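Lipoprotein (Colwellia psychrerythraea, PDB 3O0Y) is of unknown function but is a putative, probably membrane-anchored lipoprotein whose family is grouped with the MA clan of metallopeptidases. Local coordinates at residues Q153-I158 against V223-I228; V319-L324 against D494-Q499. All coordinates share one frame; numbering follows the deposited sequence.

Contact 1 (153-158 with 223-228) joins a helix end and the loop after it to a helix, contact 2 (319-324 with 494-499) joins two helices, and they follow one another in series along one largely helical chain. The centre of contact 1 is about 23 Å from the centre of the chain, that of contact 2 about 26 Å. Their centres are about 43 Å apart and their nearest atoms about 27 Å, so they do not touch. Contact 1 combines a small apolar patch with a lysine and bridging waters. Contact 2 is an apolar helix pair beside a salt bridge, and there a Tris molecule, probably from the crystallisation liquor, is bound about 4 Å from the side chain of Leu498.

Contact 1 of 2, residues Q153-I158 against V223-I228; sequences QNDQPI and VFREKI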
ATOM      1  N   GLN A 153     -14.416   2.961  -9.466  1.00 10.47           N
ATOM      2  CA  GLN A 153     -15.428   1.963  -9.234  1.00  9.67           C
ATOM      3  C   GLN A 153     -15.706   1.798  -7.749  1.00 13.12           C
ATOM      4  O   GLN A 153     -16.795   1.362  -7.365  1.00 13.25           O
ATOM      5  CB  GLN A 153     -15.031   0.632  -9.874  1.00 11.36           C
ATOM      6  CG  GLN A 153     -15.007   0.662 -11.385  1.00 11.20           C
ATOM      7  CD  GLN A 153     -14.372  -0.556 -12.007  1.00 15.09           C
ATOM      8  OE1 GLN A 153     -14.223  -1.598 -11.370  1.00 15.97           O
ATOM      9  NE2 GLN A 153     -13.890  -0.390 -13.235  1.00 10.99           N
ATOM     10  N   ASN A 154     -14.761   2.165  -6.905  1.00 11.40           N
ATOM     11  CA  ASN A 154     -14.927   1.960  -5.469  1.00 12.98           C
ATOM     12  C   ASN A 154     -15.172   3.189  -4.654  1.00 14.85           C
ATOM     13  O   ASN A 154     -15.878   3.138  -3.659  1.00 18.47           O
ATOM     14  CB  ASN A 154     -13.677   1.210  -4.945  1.00 13.43           C
ATOM     15  CG  ASN A 154     -13.721  -0.231  -5.365  1.00 15.25           C
ATOM     16  OD1 ASN A 154     -14.451  -1.034  -4.752  1.00 19.72           O
ATOM     17  ND2 ASN A 154     -13.094  -0.541  -6.483  1.00 17.60           N
ATOM     18  N   ASP A 155     -14.429   4.241  -4.932  1.00 14.99           N
ATOM     19  CA  ASP A 155     -14.389   5.385  -4.060  1.00 14.78           C
ATOM     20  C   ASP A 155     -15.191   6.568  -4.569  1.00 14.37           C
ATOM     21  O   ASP A 155     -15.577   7.425  -3.797  1.00 17.18           O
ATOM     22  CB  ASP A 155     -12.929   5.835  -3.911  1.00 14.87           C
ATOM     23  CG  ASP A 155     -12.036   4.731  -3.347  1.00 19.80           C
ATOM     24  OD1 ASP A 155     -12.346   4.216  -2.262  1.00 25.65           O
ATOM     25  OD2 ASP A 155     -10.995   4.448  -3.982  1.00 21.28           O
ATOM     26  N   GLN A 156     -15.417   6.654  -5.867  1.00 11.48           N
ATOM     27  CA  GLN A 156     -16.120   7.790  -6.419  1.00 12.23           C
ATOM     28  C   GLN A 156     -17.617   7.679  -6.161  1.00 12.39           C
ATOM     29  O   GLN A 156     -18.237   6.693  -6.533  1.00 13.03           O
ATOM     30  CB  GLN A 156     -15.847   7.852  -7.921  1.00 11.21           C
ATOM     31  CG  GLN A 156     -16.423   9.090  -8.566  1.00 15.31           C
ATOM     32  CD  GLN A 156     -15.955   9.397  -9.965  1.00 15.37           C
ATOM     33  OE1 GLN A 156     -16.671  10.099 -10.725  1.00 18.79           O
ATOM     34  NE2 GLN A 156     -14.775   9.008 -10.288  1.00  8.00           N
ATOM     35  N   PRO A 157     -18.212   8.682  -5.508  1.00 14.95           N
ATOM     36  CA  PRO A 157     -19.651   8.532  -5.195  1.00 14.34           C
ATOM     37  C   PRO A 157     -20.509   8.611  -6.428  1.00 13.96           C
ATOM     38  O   PRO A 157     -20.207   9.377  -7.304  1.00 12.84           O
ATOM     39  CB  PRO A 157     -19.947   9.745  -4.322  1.00 16.24           C
ATOM     40  CG  PRO A 157     -18.892  10.715  -4.625  1.00 18.01           C
ATOM     41  CD  PRO A 157     -17.659   9.960  -5.019  1.00 14.63           C
ATOM     42  N   ILE A 158     -21.594   7.818  -6.478  1.00 13.58           N
ATOM     43  CA  ILE A 158     -22.602   7.969  -7.508  1.00 13.93           C
ATOM     44  C   ILE A 158     -23.953   7.989  -6.831  1.00 13.76           C
ATOM     45  O   ILE A 158     -24.607   6.953  -6.718  1.00 17.33           O
ATOM     46  CB  ILE A 158     -22.501   6.865  -8.583  1.00 14.02           C
ATOM     47  CG1 ILE A 158     -21.115   6.904  -9.233  1.00 15.12           C
ATOM     48  CG2 ILE A 158     -23.523   7.074  -9.668  1.00 16.02           C
ATOM     49  CD1 ILE A 158     -20.817   5.704  -9.997  1.00 19.41           C
ATOM     50  N   VAL A 223     -20.817  -1.609 -12.364  1.00 11.24           N
ATOM     51  CA  VAL A 223     -20.765  -0.824 -11.161  1.00 12.80           C
ATOM     52  C   VAL A 223     -21.691   0.356 -11.251  1.00 10.61           C
ATOM     53  O   VAL A 223     -22.411   0.669 -10.325  1.00 12.85           O
ATOM     54  CB  VAL A 223     -19.303  -0.326 -10.911  1.00 12.74           C
ATOM     55  CG1 VAL A 223     -19.334   0.728  -9.781  1.00 16.93           C
ATOM     56  CG2 VAL A 223     -18.402  -1.600 -10.620  1.00 14.11           C
ATOM     57  N   PHE A 224     -21.646   1.067 -12.358  1.00 10.87           N
ATOM     58  CA  PHE A 224     -22.519   2.183 -12.516  1.00 10.38           C
ATOM     59  C   PHE A 224     -24.001   1.737 -12.418  1.00 12.38           C
ATOM     60  O   PHE A 224     -24.817   2.392 -11.732  1.00 11.75           O
ATOM     61  CB  PHE A 224     -22.273   2.868 -13.839  1.00 11.45           C
ATOM     62  CG  PHE A 224     -23.047   4.126 -13.989  1.00 11.06           C
ATOM     63  CD1 PHE A 224     -22.568   5.309 -13.524  1.00 13.05           C
ATOM     64  CD2 PHE A 224     -24.294   4.111 -14.593  1.00 11.35           C
ATOM     65  CE1 PHE A 224     -23.308   6.502 -13.693  1.00 13.57           C
ATOM     66  CE2 PHE A 224     -25.049   5.268 -14.752  1.00 12.42           C
ATOM     67  CZ  PHE A 224     -24.575   6.455 -14.298  1.00 12.79           C
ATOM     68  N   ARG A 225     -24.341   0.593 -13.025  1.00 12.24           N
ATOM     69  CA  ARG A 225     -25.737   0.145 -12.950  1.00 11.69           C
ATOM     70  C   ARG A 225     -26.148  -0.115 -11.505  1.00 12.72           C
ATOM     71  O   ARG A 225     -27.259   0.181 -11.118  1.00 12.68           O
ATOM     72  CB  ARG A 225     -25.962  -1.141 -13.747  1.00 12.07           C
ATOM     73  CG  ARG A 225     -25.913  -1.054 -15.213  1.00 15.39           C
ATOM     74  CD  ARG A 225     -26.085  -2.487 -15.882  1.00 17.84           C
ATOM     75  NE  ARG A 225     -26.422  -2.364 -17.286  1.00 18.08           N
ATOM     76  CZ  ARG A 225     -25.664  -2.788 -18.293  1.00 26.37           C
ATOM     77  NH1 ARG A 225     -24.516  -3.479 -18.075  1.00 30.58           N
ATOM     78  NH2 ARG A 225     -26.098  -2.590 -19.530  1.00 32.08           N
ATOM     79  N   GLU A 226     -25.283  -0.749 -10.726  1.00 13.14           N
ATOM     80  CA  GLU A 226     -25.626  -1.094  -9.364  1.00 14.71           C
ATOM     81  C   GLU A 226     -25.789   0.129  -8.472  1.00 14.42           C
ATOM     82  O   GLU A 226     -26.747   0.225  -7.696  1.00 14.42           O
ATOM     83  CB  GLU A 226     -24.609  -2.050  -8.736  1.00 15.72           C
ATOM     84  CG  GLU A 226     -24.887  -2.182  -7.195  1.00 25.67           C
ATOM     85  CD  GLU A 226     -24.300  -3.423  -6.488  1.00 40.17           C
ATOM     86  OE1 GLU A 226     -23.638  -4.277  -7.155  1.00 47.28           O
ATOM     87  OE2 GLU A 226     -24.516  -3.529  -5.243  1.00 45.45           O
ATOM     88  N   LYS A 227     -24.918   1.113  -8.643  1.00 11.78           N
ATOM     89  CA  LYS A 227     -25.005   2.351  -7.863  1.00 12.11           C
ATOM     90  C   LYS A 227     -26.138   3.272  -8.308  1.00 12.07           C
ATOM     91  O   LYS A 227     -26.904   3.752  -7.466  1.00 12.15           O
ATOM     92  CB  LYS A 227     -23.646   3.051  -7.895  1.00 11.01           C
ATOM     93  CG  LYS A 227     -22.613   2.208  -7.162  1.00 13.08           C
ATOM     94  CD  LYS A 227     -21.293   2.943  -6.867  1.00 12.81           C
ATOM     95  CE  LYS A 227     -20.237   2.015  -6.203  1.00 15.49           C
ATOM     96  NZ  LYS A 227     -18.960   2.724  -5.797  1.00 12.95           N
ATOM     97  N   ILE A 228     -26.310   3.453  -9.610  1.00  9.17           N
ATOM     98  CA  ILE A 228     -27.321   4.407 -10.074  1.00 10.51           C
ATOM     99  C   ILE A 228     -28.751   3.908  -9.755  1.00 12.18           C
ATOM    100  O   ILE A 228     -29.650   4.701  -9.555  1.00 11.72           O
ATOM    101  CB  ILE A 228     -27.143   4.723 -11.559  1.00  9.12           C
ATOM    102  CG1 ILE A 228     -27.751   6.066 -11.916  1.00 11.06           C
ATOM    103  CG2 ILE A 228     -27.793   3.614 -12.503  1.00 10.71           C
ATOM    104  CD1 ILE A 228     -27.060   7.342 -11.311  1.00 12.14           C
TER
HETATM  105  O   HOH W   1     -18.024   4.353  -7.842  1.00 18.55           O
HETATM  106  O   HOH W   2     -19.484   4.722  -4.095  1.00 22.79           O
HETATM  107  O   HOH W   3     -26.057   5.161  -5.251  1.00 17.00           O
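Gln153 and Ile158 lie along the last turn of helix 144-154 and the loop that leaves it, and both pack against helix 219-228, where Lys227 supplies the polar link. The lysine chain runs fully extended beyond CG, with CG anti to the carbonyl carbon (chi1 -66°), and this carries NZ to the carbonyl oxygens of the other segment. NZ donates to Gln153 O at 3.0 Å, approaching from above the carbonyl plane, 45° out of it. It also donates to two waters. Water 1 sits 2.8 Å from Lys227 NZ and gives a bond of 2.7 Å to Gln156 O, while water 2, 2.7 Å from Lys227 NZ, reaches the same carbonyl through a weak bond. Three partners thus grip the ammonium group, whose positive charge probably suits the C-terminal end of helix 144-154. Beside it, Val223 CG1 rests 3.6 Å from Gln153 O and Val223 CG2 lies against Gln153 CB, the two side chains crossing there at about a right angle.

Farther along, Ile158 turns toward the helix with its CB against Lys227 CB. Its two branches divide the apolar work: CD1 meets Phe224 CD1 obliquely at 4.0 Å, and CG2 lies 3.9 Å from Ile228 CD1. Tyr167 of helix 161-172 adds to this cluster, touching Ile158 and meeting the ring of Phe224. Water 3 closes the far end by donating to both Ile158 O and Lys227 O. The whole is a helix-to-loop junction in a strand-free, mostly helical part of the chain, built from an apolar patch and a lysine reaching, partly through water, to main-chain carbonyls.

Contact 2 of 2, residues V319-L324 against D494-Q499; sequences VMNEIL and DLGRLQ
Val319 opens the interface by setting CG1 against Leu498 CD1 at 3.9 Å, the two side chains crossing at about a right angle. Helices 302-326 and 491-515 run nearly antiparallel here, the short segments' N-to-C directions 163° apart and their axes 10.3 Å from each other. Met320 comes next. Its CG lies 3.5 Å from Leu498 CB as the two side chains slide past each other in opposite directions, and a bend at chi3 (77°) lays CE over the opposing backbone, near Leu495 O and Gln499 N. Ile323 points toward the partner helix and uses both branches: CG2 sits 3.7 Å from Leu495 CG, whereas CD1 presses tightly on Leu498 CD1 at 3.4 Å. Leu324 finishes the row with CD2 at 3.6 Å from Leu495 CD1, so that Leu495 is flanked by Met320, Ile323 and Leu324.

The Asp494 carboxylate is shared: OD2 lies against Ile323 CD1, while OD1 accepts bent bonds from Arg497 NH2 (2.8 Å, on the syn lone pair) and NE (2.9 Å, nearly along C-O), both in the guanidinium plane. Arg497 NH1 hydrogen-bonds a Tris molecule, probably from the crystallisation liquor. An alanine here in place of Asp494 would probably deprive the guanidinium of its carboxylate partner within the helix, leave it less firmly oriented and open a gap beside Ile323 CD1. Most of the contacts are between aliphatic groups, with the Met320 thioether over backbone and one carboxylate oxygen at the edge, which suggests that close fit and burial of apolar surface, rather than polar bonds between the two segments, join the helices.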
ATOM      1  N   VAL A 319      12.380 -20.642  15.901  1.00  7.13           N
ATOM      2  CA  VAL A 319      11.261 -20.554  16.826  1.00  5.93           C
ATOM      3  C   VAL A 319      10.102 -21.451  16.382  1.00  6.31           C
ATOM      4  O   VAL A 319       9.500 -22.176  17.187  1.00  6.54           O
ATOM      5  CB  VAL A 319      10.769 -19.064  17.027  1.00  7.45           C
ATOM      6  CG1 VAL A 319       9.517 -19.046  17.879  1.00  4.92           C
ATOM      7  CG2 VAL A 319      11.902 -18.218  17.658  1.00  6.98           C
ATOM      8  N   MET A 320       9.675 -21.286  15.157  1.00  4.96           N
ATOM      9  CA  MET A 320       8.601 -22.106  14.588  1.00  5.25           C
ATOM     10  C   MET A 320       8.915 -23.599  14.724  1.00  6.75           C
ATOM     11  O   MET A 320       8.048 -24.368  15.048  1.00  5.61           O
ATOM     12  CB  MET A 320       8.413 -21.744  13.103  1.00  4.50           C
ATOM     13  CG  MET A 320       7.815 -20.362  12.878  1.00  7.23           C
ATOM     14  SD  MET A 320       7.723 -19.835  11.084  1.00  2.00           S
ATOM     15  CE  MET A 320       6.259 -20.858  10.616  1.00 10.69           C
ATOM     16  N   ASN A 321      10.165 -24.019  14.440  1.00  5.26           N
ATOM     17  CA  ASN A 321      10.543 -25.441  14.666  1.00  4.63           C
ATOM     18  C   ASN A 321      10.214 -25.934  16.064  1.00  6.30           C
ATOM     19  O   ASN A 321       9.695 -27.055  16.260  1.00  5.09           O
ATOM     20  CB  ASN A 321      11.997 -25.656  14.269  1.00  5.65           C
ATOM     21  CG  ASN A 321      12.445 -27.074  14.496  1.00  6.47           C
ATOM     22  OD1 ASN A 321      11.995 -28.001  13.810  1.00  6.58           O
ATOM     23  ND2 ASN A 321      13.448 -27.241  15.381  1.00  6.41           N
ATOM     24  N   GLU A 322      10.501 -25.137  17.091  1.00  5.35           N
ATOM     25  CA  GLU A 322      10.220 -25.559  18.437  1.00  5.96           C
ATOM     26  C   GLU A 322       8.732 -25.780  18.739  1.00  6.26           C
ATOM     27  O   GLU A 322       8.322 -26.751  19.385  1.00  5.75           O
ATOM     28  CB  GLU A 322      10.721 -24.561  19.475  1.00  7.61           C
ATOM     29  CG  GLU A 322      12.199 -24.395  19.509  1.00  7.66           C
ATOM     30  CD  GLU A 322      12.996 -25.598  19.864  1.00 15.11           C
ATOM     31  OE1 GLU A 322      12.482 -26.545  20.488  1.00 11.74           O
ATOM     32  OE2 GLU A 322      14.212 -25.552  19.565  1.00 19.32           O
ATOM     33  N   ILE A 323       7.931 -24.865  18.235  1.00  5.96           N
ATOM     34  CA  ILE A 323       6.501 -24.978  18.422  1.00  6.49           C
ATOM     35  C   ILE A 323       5.977 -26.189  17.672  1.00  4.05           C
ATOM     36  O   ILE A 323       5.141 -26.924  18.195  1.00  4.54           O
ATOM     37  CB  ILE A 323       5.825 -23.654  18.028  1.00  5.60           C
ATOM     38  CG1 ILE A 323       6.321 -22.499  18.898  1.00  7.13           C
ATOM     39  CG2 ILE A 323       4.297 -23.754  17.925  1.00  6.07           C
ATOM     40  CD1 ILE A 323       5.976 -21.135  18.324  1.00  6.80           C
ATOM     41  N   LEU A 324       6.419 -26.369  16.407  1.00  4.07           N
ATOM     42  CA  LEU A 324       6.065 -27.527  15.626  1.00  3.89           C
ATOM     43  C   LEU A 324       6.380 -28.849  16.307  1.00  3.74           C
ATOM     44  O   LEU A 324       5.540 -29.747  16.354  1.00  3.65           O
ATOM     45  CB  LEU A 324       6.657 -27.469  14.193  1.00  2.08           C
ATOM     46  CG  LEU A 324       5.955 -26.481  13.257  1.00  5.01           C
ATOM     47  CD1 LEU A 324       6.920 -26.039  12.172  1.00  5.73           C
ATOM     48  CD2 LEU A 324       4.609 -27.074  12.683  1.00  6.44           C
ATOM     49  N   ASP A 494      -0.621 -19.192  16.256  1.00  5.27           N
ATOM     50  CA  ASP A 494       0.674 -18.607  16.545  1.00  5.51           C
ATOM     51  C   ASP A 494       1.669 -18.926  15.466  1.00  5.39           C
ATOM     52  O   ASP A 494       2.398 -18.073  15.001  1.00  4.64           O
ATOM     53  CB  ASP A 494       1.173 -19.105  17.917  1.00  6.66           C
ATOM     54  CG  ASP A 494       2.338 -18.319  18.457  1.00  9.23           C
ATOM     55  OD1 ASP A 494       2.488 -17.112  18.142  1.00  9.34           O
ATOM     56  OD2 ASP A 494       3.118 -18.920  19.286  1.00 10.25           O
ATOM     57  N   LEU A 495       1.678 -20.152  15.018  1.00  5.58           N
ATOM     58  CA  LEU A 495       2.487 -20.481  13.836  1.00  5.98           C
ATOM     59  C   LEU A 495       2.142 -19.720  12.597  1.00  7.27           C
ATOM     60  O   LEU A 495       3.058 -19.343  11.834  1.00  7.37           O
ATOM     61  CB  LEU A 495       2.426 -21.994  13.557  1.00  5.95           C
ATOM     62  CG  LEU A 495       3.159 -22.950  14.494  1.00  6.66           C
ATOM     63  CD1 LEU A 495       2.750 -24.435  14.294  1.00  5.37           C
ATOM     64  CD2 LEU A 495       4.721 -22.796  14.286  1.00  5.84           C
ATOM     65  N   GLY A 496       0.865 -19.425  12.407  1.00  7.17           N
ATOM     66  CA  GLY A 496       0.468 -18.560  11.316  1.00  6.66           C
ATOM     67  C   GLY A 496       1.032 -17.116  11.449  1.00  6.75           C
ATOM     68  O   GLY A 496       1.490 -16.532  10.448  1.00  7.01           O
ATOM     69  N   ARG A 497       1.014 -16.573  12.665  1.00  6.66           N
ATOM     70  CA  ARG A 497       1.634 -15.313  12.925  1.00  5.55           C
ATOM     71  C   ARG A 497       3.115 -15.342  12.622  1.00  4.35           C
ATOM     72  O   ARG A 497       3.610 -14.455  11.917  1.00  7.09           O
ATOM     73  CB  ARG A 497       1.473 -14.874  14.360  1.00  6.25           C
ATOM     74  CG  ARG A 497       2.243 -13.673  14.769  1.00  8.19           C
ATOM     75  CD  ARG A 497       2.075 -13.469  16.299  1.00  8.91           C
ATOM     76  NE  ARG A 497       2.793 -14.464  17.076  1.00  8.04           N
ATOM     77  CZ  ARG A 497       4.026 -14.332  17.588  1.00  8.50           C
ATOM     78  NH1 ARG A 497       4.739 -13.291  17.383  1.00 11.64           N
ATOM     79  NH2 ARG A 497       4.502 -15.216  18.452  1.00  8.83           N
ATOM     80  N   LEU A 498       3.782 -16.396  13.095  1.00  4.48           N
ATOM     81  CA  LEU A 498       5.238 -16.480  12.891  1.00  4.65           C
ATOM     82  C   LEU A 498       5.540 -16.720  11.405  1.00  5.51           C
ATOM     83  O   LEU A 498       6.520 -16.162  10.905  1.00  5.76           O
ATOM     84  CB  LEU A 498       5.843 -17.564  13.780  1.00  4.55           C
ATOM     85  CG  LEU A 498       5.810 -17.202  15.275  1.00  4.98           C
ATOM     86  CD1 LEU A 498       6.038 -18.511  16.090  1.00  8.52           C
ATOM     87  CD2 LEU A 498       6.885 -16.181  15.542  1.00  7.65           C
ATOM     88  N   GLN A 499       4.699 -17.491  10.678  1.00  6.36           N
ATOM     89  CA  GLN A 499       4.857 -17.663   9.253  1.00  7.15           C
ATOM     90  C   GLN A 499       4.781 -16.342   8.500  1.00  6.42           C
ATOM     91  O   GLN A 499       5.571 -16.113   7.577  1.00  6.44           O
ATOM     92  CB  GLN A 499       3.810 -18.564   8.688  1.00  6.81           C
ATOM     93  CG  GLN A 499       3.984 -18.891   7.244  1.00  8.66           C
ATOM     94  CD  GLN A 499       2.865 -19.822   6.743  1.00 14.73           C
ATOM     95  OE1 GLN A 499       1.692 -19.679   7.164  1.00 17.94           O
ATOM     96  NE2 GLN A 499       3.212 -20.724   5.800  1.00 16.71           N
TER